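Local coordinates for protein PaxB (Photorhabdus luminescens, PDB 6EK4) that probably acts as one component of a two-component alpha-helical pore-forming toxin of the YaxAB type, which perforates target membranes, at residues Glu158-Ile163 with Ile273-Val278; Ala165-Gln170 with Asp269-Gln274; Ser151-Glu156 with Gly284-His289. One frame throughout, in Å; residues are numbered along the deposited sequence.

Interaction 1. Residues Glu158-Ile163 with Ile273-Val278; sequences ERKAEI and IQLKGV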
loop_
_atom_site.group_PDB
_atom_site.type_symbol
_atom_site.label_atom_id
_atom_site.label_comp_id
_atom_site.label_asym_id
_atom_site.label_seq_id
_atom_site.Cartn_x
_atom_site.Cartn_y
_atom_site.Cartn_z
ATOM N N GLU A 158 -9.634 -15.138 7.036
ATOM C CA GLU A 158 -10.348 -16.290 7.595
ATOM C C GLU A 158 -9.517 -17.565 7.445
ATOM O O GLU A 158 -9.443 -18.372 8.372
ATOM C CB GLU A 158 -11.718 -16.474 6.931
ATOM C CG GLU A 158 -12.806 -15.565 7.487
ATOM C CD GLU A 158 -14.126 -15.699 6.746
ATOM O OE1 GLU A 158 -14.502 -16.836 6.387
ATOM O OE2 GLU A 158 -14.795 -14.665 6.531
ATOM N N ARG A 159 -8.899 -17.741 6.277
ATOM C CA ARG A 159 -8.018 -18.886 6.035
ATOM C C ARG A 159 -6.762 -18.806 6.908
ATOM O O ARG A 159 -6.257 -19.829 7.368
ATOM C CB ARG A 159 -7.628 -18.987 4.554
ATOM C CG ARG A 159 -7.054 -20.345 4.173
ATOM C CD ARG A 159 -6.418 -20.350 2.790
ATOM N NE ARG A 159 -5.546 -21.512 2.601
ATOM C CZ ARG A 159 -4.793 -21.739 1.525
ATOM N NH1 ARG A 159 -4.791 -20.887 0.504
ATOM N NH2 ARG A 159 -4.034 -22.830 1.467
ATOM N N LYS A 160 -6.264 -17.589 7.130
ATOM C CA LYS A 160 -5.132 -17.363 8.030
ATOM C C LYS A 160 -5.489 -17.715 9.474
ATOM O O LYS A 160 -4.656 -18.247 10.207
ATOM C CB LYS A 160 -4.676 -15.901 7.963
ATOM C CG LYS A 160 -3.428 -15.590 8.781
ATOM C CD LYS A 160 -3.197 -14.093 8.906
ATOM C CE LYS A 160 -2.018 -13.790 9.817
ATOM N NZ LYS A 160 -1.843 -12.328 10.041
ATOM N N ALA A 161 -6.723 -17.412 9.872
ATOM C CA ALA A 161 -7.183 -17.665 11.238
ATOM C C ALA A 161 -7.229 -19.158 11.562
ATOM O O ALA A 161 -6.750 -19.578 12.616
ATOM C CB ALA A 161 -8.551 -17.036 11.460
ATOM N N GLU A 162 -7.801 -19.949 10.655
ATOM C CA GLU A 162 -7.921 -21.399 10.866
ATOM C C GLU A 162 -6.597 -22.154 10.679
ATOM O O GLU A 162 -6.409 -23.211 11.281
ATOM C CB GLU A 162 -9.033 -22.013 9.998
ATOM C CG GLU A 162 -8.897 -21.824 8.492
ATOM C CD GLU A 162 -10.102 -22.351 7.724
ATOM O OE1 GLU A 162 -10.847 -23.192 8.271
ATOM O OE2 GLU A 162 -10.307 -21.923 6.567
ATOM N N ILE A 163 -5.691 -21.622 9.860
ATOM C CA ILE A 163 -4.342 -22.192 9.736
ATOM C C ILE A 163 -3.555 -21.948 11.024
ATOM O O ILE A 163 -2.924 -22.866 11.550
ATOM C CB ILE A 163 -3.570 -21.625 8.520
ATOM C CG1 ILE A 163 -4.129 -22.216 7.223
ATOM C CG2 ILE A 163 -2.080 -21.944 8.616
ATOM C CD1 ILE A 163 -3.662 -21.508 5.968
ATOM N N ILE A 273 3.979 -23.592 5.506
ATOM C CA ILE A 273 4.118 -23.220 4.097
ATOM C C ILE A 273 2.864 -22.477 3.633
ATOM O O ILE A 273 2.963 -21.426 2.996
ATOM C CB ILE A 273 4.371 -24.452 3.200
ATOM C CG1 ILE A 273 5.757 -25.036 3.486
ATOM C CG2 ILE A 273 4.260 -24.084 1.723
ATOM C CD1 ILE A 273 5.924 -26.474 3.047
ATOM N N GLN A 274 1.693 -23.022 3.956
ATOM C CA GLN A 274 0.416 -22.379 3.631
ATOM C C GLN A 274 0.276 -21.012 4.307
ATOM O O GLN A 274 -0.321 -20.096 3.740
ATOM C CB GLN A 274 -0.762 -23.266 4.042
ATOM C CG GLN A 274 -0.890 -24.563 3.259
ATOM C CD GLN A 274 -2.001 -25.451 3.792
ATOM O OE1 GLN A 274 -3.182 -25.113 3.694
ATOM N NE2 GLN A 274 -1.630 -26.594 4.361
ATOM N N LEU A 275 0.826 -20.884 5.515
ATOM C CA LEU A 275 0.751 -19.640 6.283
ATOM C C LEU A 275 1.548 -18.511 5.624
ATOM O O LEU A 275 1.102 -17.363 5.607
ATOM C CB LEU A 275 1.244 -19.865 7.717
ATOM C CG LEU A 275 1.034 -18.725 8.718
ATOM C CD1 LEU A 275 -0.437 -18.347 8.824
ATOM C CD2 LEU A 275 1.584 -19.111 10.082
ATOM N N LYS A 276 2.723 -18.836 5.092
ATOM C CA LYS A 276 3.499 -17.873 4.306
ATOM C C LYS A 276 2.730 -17.441 3.057
ATOM O O LYS A 276 2.817 -16.287 2.638
ATOM C CB LYS A 276 4.854 -18.456 3.893
ATOM C CG LYS A 276 5.872 -18.548 5.019
ATOM C CD LYS A 276 7.283 -18.669 4.464
ATOM C CE LYS A 276 8.291 -19.024 5.544
ATOM N NZ LYS A 276 9.690 -18.927 5.043
ATOM N N GLY A 277 1.985 -18.375 2.469
ATOM C CA GLY A 277 1.178 -18.101 1.285
ATOM C C GLY A 277 0.088 -17.077 1.534
ATOM O O GLY A 277 -0.012 -16.086 0.809
ATOM N N VAL A 278 -0.726 -17.309 2.564
ATOM C CA VAL A 278 -1.822 -16.390 2.895
ATOM C C VAL A 278 -1.297 -15.029 3.356
ATOM O O VAL A 278 -1.860 -13.996 2.995
ATOM C CB VAL A 278 -2.805 -16.968 3.951
ATOM C CG1 VAL A 278 -3.442 -18.253 3.447
ATOM C CG2 VAL A 278 -2.127 -17.202 5.296
#

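Interaction 2. Residues Ala165-Gln170 with Asp269-Gln274; sequences ADIAQQ and DDLKIQ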
loop_
_atom_site.group_PDB
_atom_site.type_symbol
_atom_site.label_atom_id
_atom_site.label_comp_id
_atom_site.label_asym_id
_atom_site.label_seq_id
_atom_site.Cartn_x
_atom_site.Cartn_y
_atom_site.Cartn_z
ATOM N N ALA A 165 -4.867 -21.398 13.895
ATOM C CA ALA A 165 -5.571 -22.202 14.896
ATOM C C ALA A 165 -5.169 -23.677 14.829
ATOM O O ALA A 165 -5.054 -24.340 15.861
ATOM C CB ALA A 165 -7.077 -22.060 14.724
ATOM N N ASP A 166 -4.961 -24.181 13.614
ATOM C CA ASP A 166 -4.542 -25.569 13.410
ATOM C C ASP A 166 -3.124 -25.784 13.939
ATOM O O ASP A 166 -2.871 -26.738 14.673
ATOM C CB ASP A 166 -4.618 -25.939 11.923
ATOM C CG ASP A 166 -4.666 -27.440 11.687
ATOM O OD1 ASP A 166 -4.509 -28.225 12.648
ATOM O OD2 ASP A 166 -4.871 -27.838 10.521
ATOM N N ILE A 167 -2.210 -24.887 13.570
ATOM C CA ILE A 167 -0.826 -24.924 14.058
ATOM C C ILE A 167 -0.784 -24.916 15.592
ATOM O O ILE A 167 -0.019 -25.668 16.199
ATOM C CB ILE A 167 0.003 -23.739 13.501
ATOM C CG1 ILE A 167 0.237 -23.915 11.995
ATOM C CG2 ILE A 167 1.346 -23.619 14.215
ATOM C CD1 ILE A 167 0.701 -22.658 11.288
ATOM N N ALA A 168 -1.608 -24.070 16.207
ATOM C CA ALA A 168 -1.686 -23.978 17.665
ATOM C C ALA A 168 -2.212 -25.270 18.291
ATOM O O ALA A 168 -1.705 -25.716 19.323
ATOM C CB ALA A 168 -2.561 -22.803 18.074
ATOM N N GLN A 169 -3.186 -25.887 17.672
ATOM C CA GLN A 169 -3.658 -27.108 18.245
ATOM C C GLN A 169 -2.622 -28.177 18.035
ATOM O O GLN A 169 -2.290 -28.907 18.938
ATOM C CB GLN A 169 -4.962 -27.520 17.620
ATOM C CG GLN A 169 -5.888 -28.188 18.598
ATOM C CD GLN A 169 -6.836 -29.095 17.891
ATOM O OE1 GLN A 169 -7.162 -28.873 16.729
ATOM N NE2 GLN A 169 -7.273 -30.137 18.572
ATOM N N GLN A 170 -2.093 -28.260 16.833
ATOM C CA GLN A 170 -1.089 -29.288 16.545
ATOM C C GLN A 170 0.102 -29.193 17.499
ATOM O O GLN A 170 0.574 -30.211 18.006
ATOM C CB GLN A 170 -0.601 -29.181 15.095
ATOM C CG GLN A 170 -1.642 -29.546 14.045
ATOM C CD GLN A 170 -1.756 -31.041 13.809
ATOM O OE1 GLN A 170 -1.532 -31.848 14.712
ATOM N NE2 GLN A 170 -2.117 -31.418 12.586
ATOM N N ASP A 269 4.781 -28.368 9.310
ATOM C CA ASP A 269 5.618 -27.812 8.242
ATOM C C ASP A 269 4.789 -27.458 7.008
ATOM O O ASP A 269 5.014 -26.419 6.390
ATOM C CB ASP A 269 6.741 -28.783 7.860
ATOM C CG ASP A 269 7.861 -28.820 8.886
ATOM O OD1 ASP A 269 7.649 -28.352 10.025
ATOM O OD2 ASP A 269 8.957 -29.316 8.550
ATOM N N ASP A 270 3.836 -28.320 6.659
ATOM C CA ASP A 270 2.927 -28.053 5.540
ATOM C C ASP A 270 1.995 -26.872 5.829
ATOM O O ASP A 270 1.680 -26.099 4.923
ATOM C CB ASP A 270 2.105 -29.301 5.194
ATOM C CG ASP A 270 2.935 -30.388 4.527
ATOM O OD1 ASP A 270 3.710 -30.068 3.597
ATOM O OD2 ASP A 270 2.803 -31.565 4.925
ATOM N N LEU A 271 1.561 -26.736 7.081
ATOM C CA LEU A 271 0.725 -25.603 7.489
ATOM C C LEU A 271 1.509 -24.287 7.497
ATOM O O LEU A 271 0.959 -23.237 7.165
ATOM C CB LEU A 271 0.105 -25.847 8.872
ATOM C CG LEU A 271 -1.028 -26.877 8.932
ATOM C CD1 LEU A 271 -1.306 -27.285 10.371
ATOM C CD2 LEU A 271 -2.292 -26.349 8.271
ATOM N N LYS A 272 2.783 -24.350 7.878
ATOM C CA LYS A 272 3.646 -23.163 7.888
ATOM C C LYS A 272 3.994 -22.679 6.476
ATOM O O LYS A 272 4.273 -21.496 6.277
ATOM C CB LYS A 272 4.920 -23.422 8.700
ATOM C CG LYS A 272 4.687 -23.395 10.202
ATOM C CD LYS A 272 5.933 -23.769 10.986
ATOM C CE LYS A 272 5.616 -23.968 12.462
ATOM N NZ LYS A 272 6.826 -24.284 13.269
ATOM N N ILE A 273 3.979 -23.592 5.506
ATOM C CA ILE A 273 4.118 -23.220 4.097
ATOM C C ILE A 273 2.864 -22.477 3.633
ATOM O O ILE A 273 2.963 -21.426 2.996
ATOM C CB ILE A 273 4.371 -24.452 3.200
ATOM C CG1 ILE A 273 5.757 -25.036 3.486
ATOM C CG2 ILE A 273 4.260 -24.084 1.723
ATOM C CD1 ILE A 273 5.924 -26.474 3.047
ATOM N N GLN A 274 1.693 -23.022 3.956
ATOM C CA GLN A 274 0.416 -22.379 3.631
ATOM C C GLN A 274 0.276 -21.012 4.307
ATOM O O GLN A 274 -0.321 -20.096 3.740
ATOM C CB GLN A 274 -0.762 -23.266 4.042
ATOM C CG GLN A 274 -0.890 -24.563 3.259
ATOM C CD GLN A 274 -2.001 -25.451 3.792
ATOM O OE1 GLN A 274 -3.182 -25.113 3.694
ATOM N NE2 GLN A 274 -1.630 -26.594 4.361
#

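Interaction 3. Residues Ser151-Glu156 with Gly284-His289; sequences SSLKEE and GIEDVH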
loop_
_atom_site.group_PDB
_atom_site.type_symbol
_atom_site.label_atom_id
_atom_site.label_comp_id
_atom_site.label_asym_id
_atom_site.label_seq_id
_atom_site.Cartn_x
_atom_site.Cartn_y
_atom_site.Cartn_z
ATOM N N SER A 151 -13.799 -8.480 -0.077
ATOM C CA SER A 151 -14.245 -9.867 0.026
ATOM C C SER A 151 -13.054 -10.822 0.083
ATOM O O SER A 151 -13.027 -11.742 0.903
ATOM C CB SER A 151 -15.141 -10.224 -1.163
ATOM O OG SER A 151 -15.611 -11.558 -1.076
ATOM N N SER A 152 -12.075 -10.597 -0.792
ATOM C CA SER A 152 -10.861 -11.417 -0.837
ATOM C C SER A 152 -10.028 -11.282 0.435
ATOM O O SER A 152 -9.519 -12.274 0.954
ATOM C CB SER A 152 -10.007 -11.050 -2.053
ATOM O OG SER A 152 -10.674 -11.378 -3.257
ATOM N N LEU A 153 -9.893 -10.054 0.932
ATOM C CA LEU A 153 -9.163 -9.799 2.174
ATOM C C LEU A 153 -9.806 -10.521 3.354
ATOM O O LEU A 153 -9.108 -10.989 4.253
ATOM C CB LEU A 153 -9.094 -8.296 2.461
ATOM C CG LEU A 153 -8.309 -7.856 3.701
ATOM C CD1 LEU A 153 -6.874 -8.362 3.654
ATOM C CD2 LEU A 153 -8.338 -6.342 3.835
ATOM N N LYS A 154 -11.134 -10.606 3.345
ATOM C CA LYS A 154 -11.871 -11.321 4.386
ATOM C C LYS A 154 -11.648 -12.833 4.279
ATOM O O LYS A 154 -11.526 -13.517 5.295
ATOM C CB LYS A 154 -13.368 -11.003 4.301
ATOM C CG LYS A 154 -14.124 -11.256 5.594
ATOM C CD LYS A 154 -15.629 -11.170 5.389
ATOM C CE LYS A 154 -16.368 -11.188 6.719
ATOM N NZ LYS A 154 -17.834 -11.393 6.549
ATOM N N GLU A 155 -11.594 -13.341 3.049
ATOM C CA GLU A 155 -11.387 -14.770 2.797
ATOM C C GLU A 155 -10.011 -15.244 3.263
ATOM O O GLU A 155 -9.895 -16.279 3.921
ATOM C CB GLU A 155 -11.565 -15.077 1.304
ATOM C CG GLU A 155 -11.362 -16.541 0.925
ATOM C CD GLU A 155 -11.534 -16.800 -0.562
ATOM O OE1 GLU A 155 -12.344 -16.102 -1.210
ATOM O OE2 GLU A 155 -10.859 -17.712 -1.086
ATOM N N GLU A 156 -8.975 -14.487 2.912
ATOM C CA GLU A 156 -7.598 -14.853 3.248
ATOM C C GLU A 156 -7.334 -14.757 4.748
ATOM O O GLU A 156 -6.617 -15.587 5.309
ATOM C CB GLU A 156 -6.602 -13.969 2.490
ATOM C CG GLU A 156 -6.648 -14.117 0.974
ATOM C CD GLU A 156 -6.247 -15.499 0.486
ATOM O OE1 GLU A 156 -5.557 -16.235 1.226
ATOM O OE2 GLU A 156 -6.620 -15.850 -0.654
ATOM N N GLY A 284 -0.187 -8.496 -0.240
ATOM C CA GLY A 284 -0.445 -8.054 -1.607
ATOM C C GLY A 284 -1.755 -7.298 -1.740
ATOM O O GLY A 284 -1.812 -6.258 -2.396
ATOM N N ILE A 285 -2.810 -7.822 -1.116
ATOM C CA ILE A 285 -4.121 -7.166 -1.117
ATOM C C ILE A 285 -4.061 -5.808 -0.410
ATOM O O ILE A 285 -4.704 -4.855 -0.847
ATOM C CB ILE A 285 -5.208 -8.063 -0.478
ATOM C CG1 ILE A 285 -5.504 -9.259 -1.389
ATOM C CG2 ILE A 285 -6.496 -7.284 -0.235
ATOM C CD1 ILE A 285 -6.288 -10.370 -0.721
ATOM N N GLU A 286 -3.286 -5.722 0.670
ATOM C CA GLU A 286 -3.100 -4.453 1.387
ATOM C C GLU A 286 -2.342 -3.404 0.566
ATOM O O GLU A 286 -2.571 -2.205 0.735
ATOM C CB GLU A 286 -2.397 -4.673 2.735
ATOM C CG GLU A 286 -3.350 -4.799 3.917
ATOM C CD GLU A 286 -4.148 -3.528 4.183
ATOM O OE1 GLU A 286 -3.703 -2.430 3.776
ATOM O OE2 GLU A 286 -5.228 -3.626 4.805
ATOM N N ASP A 287 -1.442 -3.850 -0.309
ATOM C CA ASP A 287 -0.737 -2.941 -1.215
ATOM C C ASP A 287 -1.673 -2.397 -2.295
ATOM O O ASP A 287 -1.556 -1.237 -2.687
ATOM C CB ASP A 287 0.467 -3.634 -1.867
ATOM C CG ASP A 287 1.588 -3.930 -0.878
ATOM O OD1 ASP A 287 1.749 -3.178 0.107
ATOM O OD2 ASP A 287 2.322 -4.919 -1.097
ATOM N N VAL A 288 -2.599 -3.231 -2.770
ATOM C CA VAL A 288 -3.590 -2.802 -3.762
ATOM C C VAL A 288 -4.546 -1.775 -3.150
ATOM O O VAL A 288 -4.908 -0.795 -3.802
ATOM C CB VAL A 288 -4.392 -3.993 -4.339
ATOM C CG1 VAL A 288 -5.507 -3.504 -5.256
ATOM C CG2 VAL A 288 -3.475 -4.939 -5.102
ATOM N N HIS A 289 -4.952 -2.008 -1.904
ATOM C CA HIS A 289 -5.743 -1.030 -1.147
ATOM C C HIS A 289 -4.982 0.285 -0.973
ATOM O O HIS A 289 -5.575 1.363 -1.036
ATOM C CB HIS A 289 -6.131 -1.582 0.232
ATOM C CG HIS A 289 -7.428 -2.329 0.243
ATOM N ND1 HIS A 289 -8.607 -1.759 0.670
ATOM C CD2 HIS A 289 -7.732 -3.599 -0.117
ATOM C CE1 HIS A 289 -9.582 -2.645 0.572
ATOM N NE2 HIS A 289 -9.078 -3.770 0.097
#

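Interaction 1. Residues Glu158-Ile163 with Ile273-Val278
Ile163 and Lys160 pack against Leu275 and Val278 in an antiparallel helix pair whose 155° angle and apolar seam are consistent with a coiled coil. The pair, helix 149-193 with helix 247-321, runs along the rod of this elongated chain. The axes of the two short segments approach to 9.7 Å. Where the backbones come closest, Lys160 CA lies 6.2 Å from Val278 CA.

Ile163 supplies the apolar centre with two separate branches. Ile163 CG2 meets Leu275 CD1 at 4.0 Å, while Ile163 CD1, at the end of the longer branch, rests on Gln274 CB (3.9 Å) and also reaches Val278 CG1. Ile163 and Leu275 lie flank to flank, running opposite ways. Val278 splits its two methyls between neighbours: Val278 CG2 packs on Lys160 CB at 3.9 Å, and Val278 CG1 on Arg159 CD at 3.7 Å. The beta-branch suits this place because it presents a methyl to each of two long side chains.

Those long chains are amphipathic. Lys160 lends its CB and CG to the seam, and its extended chain then takes the amine away, passing Glu279 and Ile282. Arg159 has CG anti to the backbone N (chi1 -164°) and an extended chain, which carries the guanidinium across to the other helix with one face over Val278 CG1. At the guanidinium edge, in its plane, Arg159 NH2 gives a weak hydrogen bond to Gln274 OE1 (3.3 Å, N-H...O 158°). Arg281 lies close to Arg159 NH1, and the nearby carboxylate of Glu156 probably offsets the like charges.

An apolar seam flanked by the aliphatic stems of charged residues, with polar ends at the margin, is the usual build of an antiparallel coiled coil.

Interaction 2. Residues Ala165-Gln170 with Asp269-Gln274
Ile167 and Leu271 form the apolar centre of a surface contact in the antiparallel, probably coiled-coil, pairing of helix 149-193 with helix 247-321, with Asp166, Gln170 and Lys272 around them. The short segments run at 157° to each other with their axes 10.0 Å apart, and Ile167 faces Leu271 at the closest backbone approach.

The two side chains overlap side by side, each pointing toward the other's backbone, and Ile167 CG1 meets Leu271 CB at 3.7 Å. In Ile167, CG1 stands anti to the carbonyl carbon (chi1 -69°), and this longer branch is the one laid across the seam. The terminal Ile167 CD1 also reaches Lys272 CG at 4.2 Å. Lysine suits that flank: its methylenes extend the apolar surface, while the extended chain can hold its charge toward water. Beyond the two segments, Ile167 also touches Leu275, so that it spans Leu271 and Leu275, on successive turns of helix 247-321.

Gln170 brings only its CG near Leu271 CD1, and otherwise packs on Ile264, Asp267 and Cys268. No polar bond joins the segments, and the contact therefore rests on shape and apolar burial.

Asp166 lies nearly perpendicular to Leu271, and its carboxylate borders the isopropyl end of the leucine: Asp166 OD2 lies 3.6 Å from Leu271 CD1 and 3.7 Å from Leu271 CD2.

Interaction 3. Residues Ser151-Glu156 with Gly284-His289
Apolar packing between Leu153 and Ile285 carries this contact, which joins the early part of helix 149-193 to helix 247-321. The two residues face each other where the backbones are closest, with Leu153 CA 6.6 Å from Ile285 CA. The axes of the short segments lie 10.4 Å apart and run antiparallel at 156°.

Ile285 reaches its neighbours with two branches. Ile285 CG2 packs on Leu153 CB at 3.9 Å and also comes within 4.1 Å of Leu153 CD1. In the other branch, chi1 of -70° sets CG1 beside the backbone N, which sends Ile285 CD1 against the opposing helix, where it touches Ser152 CB (4.0 Å) and Glu156 CG (4.1 Å). Isoleucine suits the place because its fork spreads over three residues from about one turn of the partner helix. Serine, being small, lets the Ile285 methyl come near the backbone, with Leu153 N about 4.0 Å from Ile285 CD1. Leu149 and Ile282, from the adjoining turns of the two helices, extend the apolar seam beyond these segments.

Two of the polar side chains have partners outside the segments. Ser152 OG is hydrogen-bonded to Arg148 O, four residues earlier, so the serine can offer its CB to Ile285 while its hydroxyl is satisfied. Glu156 runs athwart Ile285; its chain bends at chi2 (-64°), and OE1 makes a long, weak ion pair with Arg281. Across the seam, Glu286 OE2 comes to 4.2 Å from Leu153 CD2, where the carboxylate simply borders the leucine.

Layers centred on one large aliphatic residue from each helix, with carboxylates beside them, are consistent with an antiparallel two-helix coiled coil.

How the interactions relate
All three contacts lie along a single seam between helix 149-193 and helix 247-321. Because the helices run antiparallel, the order is 3, 1, 2 along the first and 2, 1, 3 along the second: interaction 3 closes the widest loop, and the other two are nested within it. The centres of interactions 1 and 2 are about 8 Å apart, and the two share Ile273 and Gln274. Interaction 3 lies about 13 Å from interaction 1, which it touches through Glu156 and Val278, and about 21 Å from interaction 2. Together they make one continuous section, probably a coiled coil, running outward from near the chain centre, in the rod of this probable pore-forming toxin component.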